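Long-range contact in acetylxylan esterase A (Aspergillus awamori, PDB 5X6S), which removes acetyl groups from the backbone of acetylated xylans, as a secreted serine esterase of the carbohydrate esterase 1 family: residues A[193-207]-A[247-261]. Sequence-based numbering, arbitrary orientation.
Sequences RMQIYHGSIDTTLYP and DSLQGIFATGVGHTV
The methyl CD1 of I252 sits over one face of the Y197 ring, 3.8 Å from its centroid, in a CH-pi contact between neighbouring parallel strands of an alpha/beta-hydrolase sheet. V261 comes back from the following loop to set CG1 against CD2 of the same ring, while Y142 of strand 138-142, on the other flank of 193-199, stacks on Y197. On the other sheet face, covered by helix 208-221, L249 CD1 meets M194 and I196. Strands 193-199 and 249-254 run only 13° apart, joined by parallel-sheet backbone hydrogen bonds from M194 N to S200 N. Q195 and Q250 extend side by side, their amide planes steeply inclined: Q250 OE1 lies in the Q195 amide plane, 3.0 Å from the donor NE2, which meets it from above the Q250 carbonyl plane. Q195 OE1 is left for T140.

Beyond the strands both segments turn, illustrating how this fold places catalytic groups on loops after its strands. F253 lays its ring face over S200 N, with P207 CB at the ring edge, and the S200 hydroxyl oxygen accepts from G256 N. The loops then bring D202 to H259, probably the acid and base of the charge-relay triad, since H259 NE2 is hydrogen-bonded to S119, the active-site serine inferred by similarity. With chi1 at -159°, the H259 ring is carried away from its own backbone N and across the D202 carboxylate, the two planes 58° apart; T204 CB covers one ring face and T260 CG2 the opposite one. D202 OD1 accepts from T204 N, closing an Asx turn, and from L205 N, an Asx motif, while a water links OD2 to G199 N and G258 O. H259 ND1 donates in its ring plane to the syn lone pair of D202 OD2, at 2.8 Å.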
loop_
_atom_site.group_PDB
_atom_site.type_symbol
_atom_site.label_atom_id
_atom_site.label_comp_id
_atom_site.label_asym_id
_atom_site.label_seq_id
_atom_site.Cartn_x
_atom_site.Cartn_y
_atom_site.Cartn_z
ATOM N N ARG A 193 9.825 2.341 -5.316
ATOM C CA ARG A 193 10.959 3.042 -5.939
ATOM C C ARG A 193 12.133 2.045 -5.996
ATOM O O ARG A 193 12.485 1.457 -4.972
ATOM C CB ARG A 193 11.319 4.258 -5.124
ATOM C CG ARG A 193 10.220 5.268 -4.955
ATOM C CD ARG A 193 10.689 6.443 -4.058
ATOM N NE ARG A 193 10.735 6.112 -2.615
ATOM C CZ ARG A 193 11.847 5.810 -1.941
ATOM N NH1 ARG A 193 13.005 5.792 -2.552
ATOM N NH2 ARG A 193 11.784 5.512 -0.646
ATOM N N MET A 194 12.718 1.836 -7.183
ATOM C CA MET A 194 13.734 0.847 -7.413
ATOM C C MET A 194 15.148 1.436 -7.454
ATOM O O MET A 194 15.394 2.411 -8.153
ATOM C CB MET A 194 13.488 0.098 -8.712
ATOM C CG MET A 194 12.136 -0.558 -8.868
ATOM S SD MET A 194 11.781 -1.749 -7.514
ATOM C CE MET A 194 12.993 -2.967 -7.859
ATOM N N GLN A 195 16.072 0.796 -6.744
ATOM C CA GLN A 195 17.497 1.127 -6.781
ATOM C C GLN A 195 18.251 -0.122 -7.113
ATOM O O GLN A 195 18.179 -1.134 -6.372
ATOM C CB GLN A 195 17.944 1.665 -5.421
ATOM C CG GLN A 195 19.394 2.034 -5.334
ATOM C CD GLN A 195 19.748 2.534 -3.934
ATOM O OE1 GLN A 195 19.672 1.773 -2.942
ATOM N NE2 GLN A 195 20.088 3.814 -3.831
ATOM N N ILE A 196 18.984 -0.084 -8.231
ATOM C CA ILE A 196 19.622 -1.259 -8.838
ATOM C C ILE A 196 21.154 -1.109 -8.848
ATOM O O ILE A 196 21.685 -0.234 -9.551
ATOM C CB ILE A 196 19.123 -1.458 -10.297
ATOM C CG1 ILE A 196 17.602 -1.335 -10.377
ATOM C CG2 ILE A 196 19.703 -2.733 -10.945
ATOM C CD1 ILE A 196 16.795 -2.343 -9.544
ATOM N N TYR A 197 21.866 -1.960 -8.099
ATOM C CA TYR A 197 23.322 -2.014 -8.118
ATOM C C TYR A 197 23.803 -3.186 -8.964
ATOM O O TYR A 197 23.212 -4.258 -8.958
ATOM C CB TYR A 197 23.892 -2.253 -6.719
ATOM C CG TYR A 197 23.803 -1.122 -5.715
ATOM C CD1 TYR A 197 22.647 -0.904 -4.933
ATOM C CD2 TYR A 197 24.905 -0.302 -5.484
ATOM C CE1 TYR A 197 22.616 0.115 -3.962
ATOM C CE2 TYR A 197 24.880 0.697 -4.493
ATOM C CZ TYR A 197 23.748 0.906 -3.740
ATOM O OH TYR A 197 23.774 1.898 -2.777
ATOM N N HIS A 198 24.943 -3.031 -9.623
ATOM C CA HIS A 198 25.562 -4.140 -10.343
ATOM C C HIS A 198 27.043 -3.799 -10.541
ATOM O O HIS A 198 27.395 -2.631 -10.640
ATOM C CB HIS A 198 24.891 -4.396 -11.696
ATOM C CG HIS A 198 24.843 -5.839 -12.099
ATOM N ND1 HIS A 198 23.688 -6.580 -12.033
ATOM C CD2 HIS A 198 25.813 -6.701 -12.502
ATOM C CE1 HIS A 198 23.935 -7.833 -12.359
ATOM N NE2 HIS A 198 25.219 -7.928 -12.676
ATOM N N GLY A 199 27.876 -4.826 -10.625
ATOM C CA GLY A 199 29.317 -4.625 -10.867
ATOM C C GLY A 199 29.700 -4.892 -12.320
ATOM O O GLY A 199 29.162 -5.816 -12.945
ATOM N N SER A 200 30.633 -4.089 -12.856
ATOM C CA SER A 200 31.025 -4.148 -14.287
ATOM C C SER A 200 31.769 -5.423 -14.682
ATOM O O SER A 200 31.869 -5.747 -15.843
ATOM C CB SER A 200 31.864 -2.923 -14.682
ATOM O OG SER A 200 33.155 -3.005 -14.104
ATOM N N ILE A 201 32.290 -6.161 -13.707
ATOM C CA ILE A 201 33.059 -7.354 -14.001
ATOM C C ILE A 201 32.449 -8.586 -13.380
ATOM O O ILE A 201 33.111 -9.622 -13.170
ATOM C CB ILE A 201 34.566 -7.165 -13.673
ATOM C CG1 ILE A 201 34.786 -6.871 -12.197
ATOM C CG2 ILE A 201 35.134 -6.029 -14.539
ATOM C CD1 ILE A 201 36.206 -7.177 -11.722
ATOM N N ASP A 202 31.135 -8.518 -13.155
ATOM C CA ASP A 202 30.373 -9.691 -12.710
ATOM C C ASP A 202 30.374 -10.768 -13.802
ATOM O O ASP A 202 29.914 -10.522 -14.909
ATOM C CB ASP A 202 28.946 -9.237 -12.411
ATOM C CG ASP A 202 28.166 -10.227 -11.554
ATOM O OD1 ASP A 202 28.354 -11.468 -11.687
ATOM O OD2 ASP A 202 27.360 -9.726 -10.733
ATOM N N THR A 203 30.863 -11.958 -13.481
ATOM C CA THR A 203 30.876 -13.077 -14.399
ATOM C C THR A 203 29.996 -14.233 -13.909
ATOM O O THR A 203 30.157 -15.363 -14.342
ATOM C CB THR A 203 32.339 -13.555 -14.638
ATOM O OG1 THR A 203 32.904 -14.017 -13.420
ATOM C CG2 THR A 203 33.190 -12.393 -15.161
ATOM N N THR A 204 29.082 -13.937 -12.972
ATOM C CA THR A 204 28.009 -14.873 -12.556
ATOM C C THR A 204 26.686 -14.400 -13.160
ATOM O O THR A 204 26.025 -15.126 -13.908
ATOM C CB THR A 204 27.873 -14.914 -11.026
ATOM O OG1 THR A 204 29.090 -15.415 -10.463
ATOM C CG2 THR A 204 26.730 -15.798 -10.604
ATOM N N LEU A 205 26.324 -13.165 -12.840
ATOM C CA LEU A 205 25.211 -12.478 -13.477
ATOM C C LEU A 205 25.794 -11.316 -14.263
ATOM O O LEU A 205 26.123 -10.244 -13.708
ATOM C CB LEU A 205 24.158 -11.981 -12.465
ATOM C CG LEU A 205 23.611 -13.057 -11.507
ATOM C CD1 LEU A 205 22.573 -12.479 -10.593
ATOM C CD2 LEU A 205 23.093 -14.273 -12.274
ATOM N N TYR A 206 25.915 -11.543 -15.579
ATOM C CA TYR A 206 26.641 -10.624 -16.448
ATOM C C TYR A 206 26.022 -9.241 -16.456
ATOM O O TYR A 206 24.796 -9.082 -16.335
ATOM C CB TYR A 206 26.853 -11.234 -17.865
ATOM C CG TYR A 206 28.042 -12.187 -17.903
ATOM C CD1 TYR A 206 27.946 -13.483 -17.399
ATOM C CD2 TYR A 206 29.284 -11.760 -18.405
ATOM C CE1 TYR A 206 29.044 -14.354 -17.393
ATOM C CE2 TYR A 206 30.383 -12.608 -18.417
ATOM C CZ TYR A 206 30.253 -13.908 -17.895
ATOM O OH TYR A 206 31.329 -14.758 -17.889
ATOM N N PRO A 207 26.872 -8.197 -16.593
ATOM C CA PRO A 207 26.427 -6.827 -16.387
ATOM C C PRO A 207 25.351 -6.332 -17.352
ATOM O O PRO A 207 24.751 -5.270 -17.113
ATOM C CB PRO A 207 27.730 -5.986 -16.548
ATOM C CG PRO A 207 28.765 -6.908 -17.033
ATOM C CD PRO A 207 28.323 -8.315 -16.860
ATOM N N ASP A 247 12.161 9.676 -9.707
ATOM C CA ASP A 247 11.865 9.358 -8.312
ATOM C C ASP A 247 11.827 7.847 -8.014
ATOM O O ASP A 247 12.195 7.445 -6.893
ATOM C CB ASP A 247 10.528 9.964 -7.878
ATOM C CG ASP A 247 10.578 11.482 -7.749
ATOM O OD1 ASP A 247 11.642 12.073 -7.962
ATOM O OD2 ASP A 247 9.526 12.070 -7.418
ATOM N N SER A 248 11.424 7.031 -8.995
ATOM C CA SER A 248 11.173 5.603 -8.771
ATOM C C SER A 248 12.206 4.692 -9.407
ATOM O O SER A 248 12.032 3.475 -9.435
ATOM C CB SER A 248 9.749 5.223 -9.257
ATOM O OG SER A 248 8.771 5.929 -8.494
ATOM N N LEU A 249 13.290 5.279 -9.961
ATOM C CA LEU A 249 14.343 4.466 -10.511
ATOM C C LEU A 249 15.709 5.149 -10.512
ATOM O O LEU A 249 15.888 6.197 -11.161
ATOM C CB LEU A 249 14.045 3.981 -11.937
ATOM C CG LEU A 249 15.136 3.168 -12.565
ATOM C CD1 LEU A 249 15.427 1.805 -11.879
ATOM C CD2 LEU A 249 14.891 2.918 -14.043
ATOM N N GLN A 250 16.659 4.513 -9.837
ATOM C CA GLN A 250 18.044 4.830 -10.029
ATOM C C GLN A 250 18.909 3.591 -10.164
ATOM O O GLN A 250 18.594 2.530 -9.603
ATOM C CB GLN A 250 18.534 5.799 -8.976
ATOM C CG GLN A 250 18.657 5.255 -7.599
ATOM C CD GLN A 250 19.152 6.252 -6.580
ATOM O OE1 GLN A 250 20.137 6.016 -5.928
ATOM N NE2 GLN A 250 18.431 7.304 -6.388
ATOM N N GLY A 251 19.972 3.703 -10.946
ATOM C CA GLY A 251 20.869 2.595 -11.161
ATOM C C GLY A 251 22.254 3.002 -10.642
ATOM O O GLY A 251 22.633 4.173 -10.773
ATOM N N ILE A 252 22.983 2.042 -10.079
ATOM C CA ILE A 252 24.330 2.314 -9.552
ATOM C C ILE A 252 25.241 1.251 -10.138
ATOM O O ILE A 252 25.128 0.068 -9.827
ATOM C CB ILE A 252 24.357 2.367 -7.987
ATOM C CG1 ILE A 252 23.417 3.457 -7.524
ATOM C CG2 ILE A 252 25.785 2.598 -7.477
ATOM C CD1 ILE A 252 22.732 3.221 -6.251
ATOM N N PHE A 253 26.103 1.663 -11.073
ATOM C CA PHE A 253 27.007 0.732 -11.744
ATOM C C PHE A 253 28.394 0.869 -11.111
ATOM O O PHE A 253 28.962 1.967 -11.125
ATOM C CB PHE A 253 27.076 0.999 -13.267
ATOM C CG PHE A 253 27.594 -0.151 -14.078
ATOM C CD1 PHE A 253 26.909 -1.366 -14.124
ATOM C CD2 PHE A 253 28.743 -0.007 -14.877
ATOM C CE1 PHE A 253 27.354 -2.402 -14.933
ATOM C CE2 PHE A 253 29.221 -1.055 -15.668
ATOM C CZ PHE A 253 28.536 -2.267 -15.700
ATOM N N ALA A 254 28.896 -0.247 -10.578
ATOM C CA ALA A 254 30.191 -0.296 -9.847
ATOM C C ALA A 254 31.315 -0.850 -10.745
ATOM O O ALA A 254 31.460 -2.048 -10.938
ATOM C CB ALA A 254 30.045 -1.162 -8.601
ATOM N N THR A 255 32.108 0.050 -11.314
ATOM C CA THR A 255 33.214 -0.365 -12.160
ATOM C C THR A 255 34.315 -1.037 -11.359
ATOM O O THR A 255 34.751 -0.521 -10.313
ATOM C CB THR A 255 33.783 0.845 -12.972
ATOM O OG1 THR A 255 32.737 1.380 -13.784
ATOM C CG2 THR A 255 34.967 0.434 -13.844
ATOM N N GLY A 256 34.719 -2.204 -11.853
ATOM C CA GLY A 256 35.746 -3.038 -11.247
ATOM C C GLY A 256 35.271 -3.987 -10.165
ATOM O O GLY A 256 36.081 -4.678 -9.558
ATOM N N VAL A 257 33.952 -4.010 -9.913
ATOM C CA VAL A 257 33.348 -4.894 -8.896
ATOM C C VAL A 257 32.640 -6.064 -9.590
ATOM O O VAL A 257 31.998 -5.907 -10.657
ATOM C CB VAL A 257 32.364 -4.093 -7.971
ATOM C CG1 VAL A 257 31.663 -4.982 -6.926
ATOM C CG2 VAL A 257 33.071 -2.928 -7.298
ATOM N N GLY A 258 32.817 -7.249 -9.032
ATOM C CA GLY A 258 32.174 -8.446 -9.531
ATOM C C GLY A 258 30.893 -8.831 -8.776
ATOM O O GLY A 258 30.089 -7.968 -8.385
ATOM N N HIS A 259 30.719 -10.126 -8.626
ATOM C CA HIS A 259 29.544 -10.691 -7.977
ATOM C C HIS A 259 29.819 -10.916 -6.512
ATOM O O HIS A 259 30.690 -11.712 -6.192
ATOM C CB HIS A 259 29.181 -12.026 -8.638
ATOM C CG HIS A 259 27.761 -12.441 -8.401
ATOM N ND1 HIS A 259 26.686 -11.795 -8.972
ATOM C CD2 HIS A 259 27.243 -13.425 -7.628
ATOM C CE1 HIS A 259 25.563 -12.370 -8.567
ATOM N NE2 HIS A 259 25.876 -13.368 -7.765
ATOM N N THR A 260 29.133 -10.231 -5.596
ATOM C CA THR A 260 28.131 -9.185 -5.835
ATOM C C THR A 260 28.712 -7.819 -5.436
ATOM O O THR A 260 29.816 -7.721 -4.883
ATOM C CB THR A 260 26.891 -9.413 -4.911
ATOM O OG1 THR A 260 27.335 -9.476 -3.556
ATOM C CG2 THR A 260 26.175 -10.697 -5.232
ATOM N N VAL A 261 27.964 -6.768 -5.711
ATOM C CA VAL A 261 28.244 -5.463 -5.172
ATOM C C VAL A 261 27.963 -5.563 -3.661
ATOM O O VAL A 261 26.858 -5.967 -3.261
ATOM C CB VAL A 261 27.342 -4.364 -5.778
ATOM C CG1 VAL A 261 27.562 -3.027 -5.071
ATOM C CG2 VAL A 261 27.556 -4.211 -7.302
HETATM O O HOH W 1 27.699 -7.535 -9.558
HETATM O O HOH W 2 32.243 -12.051 -10.489
#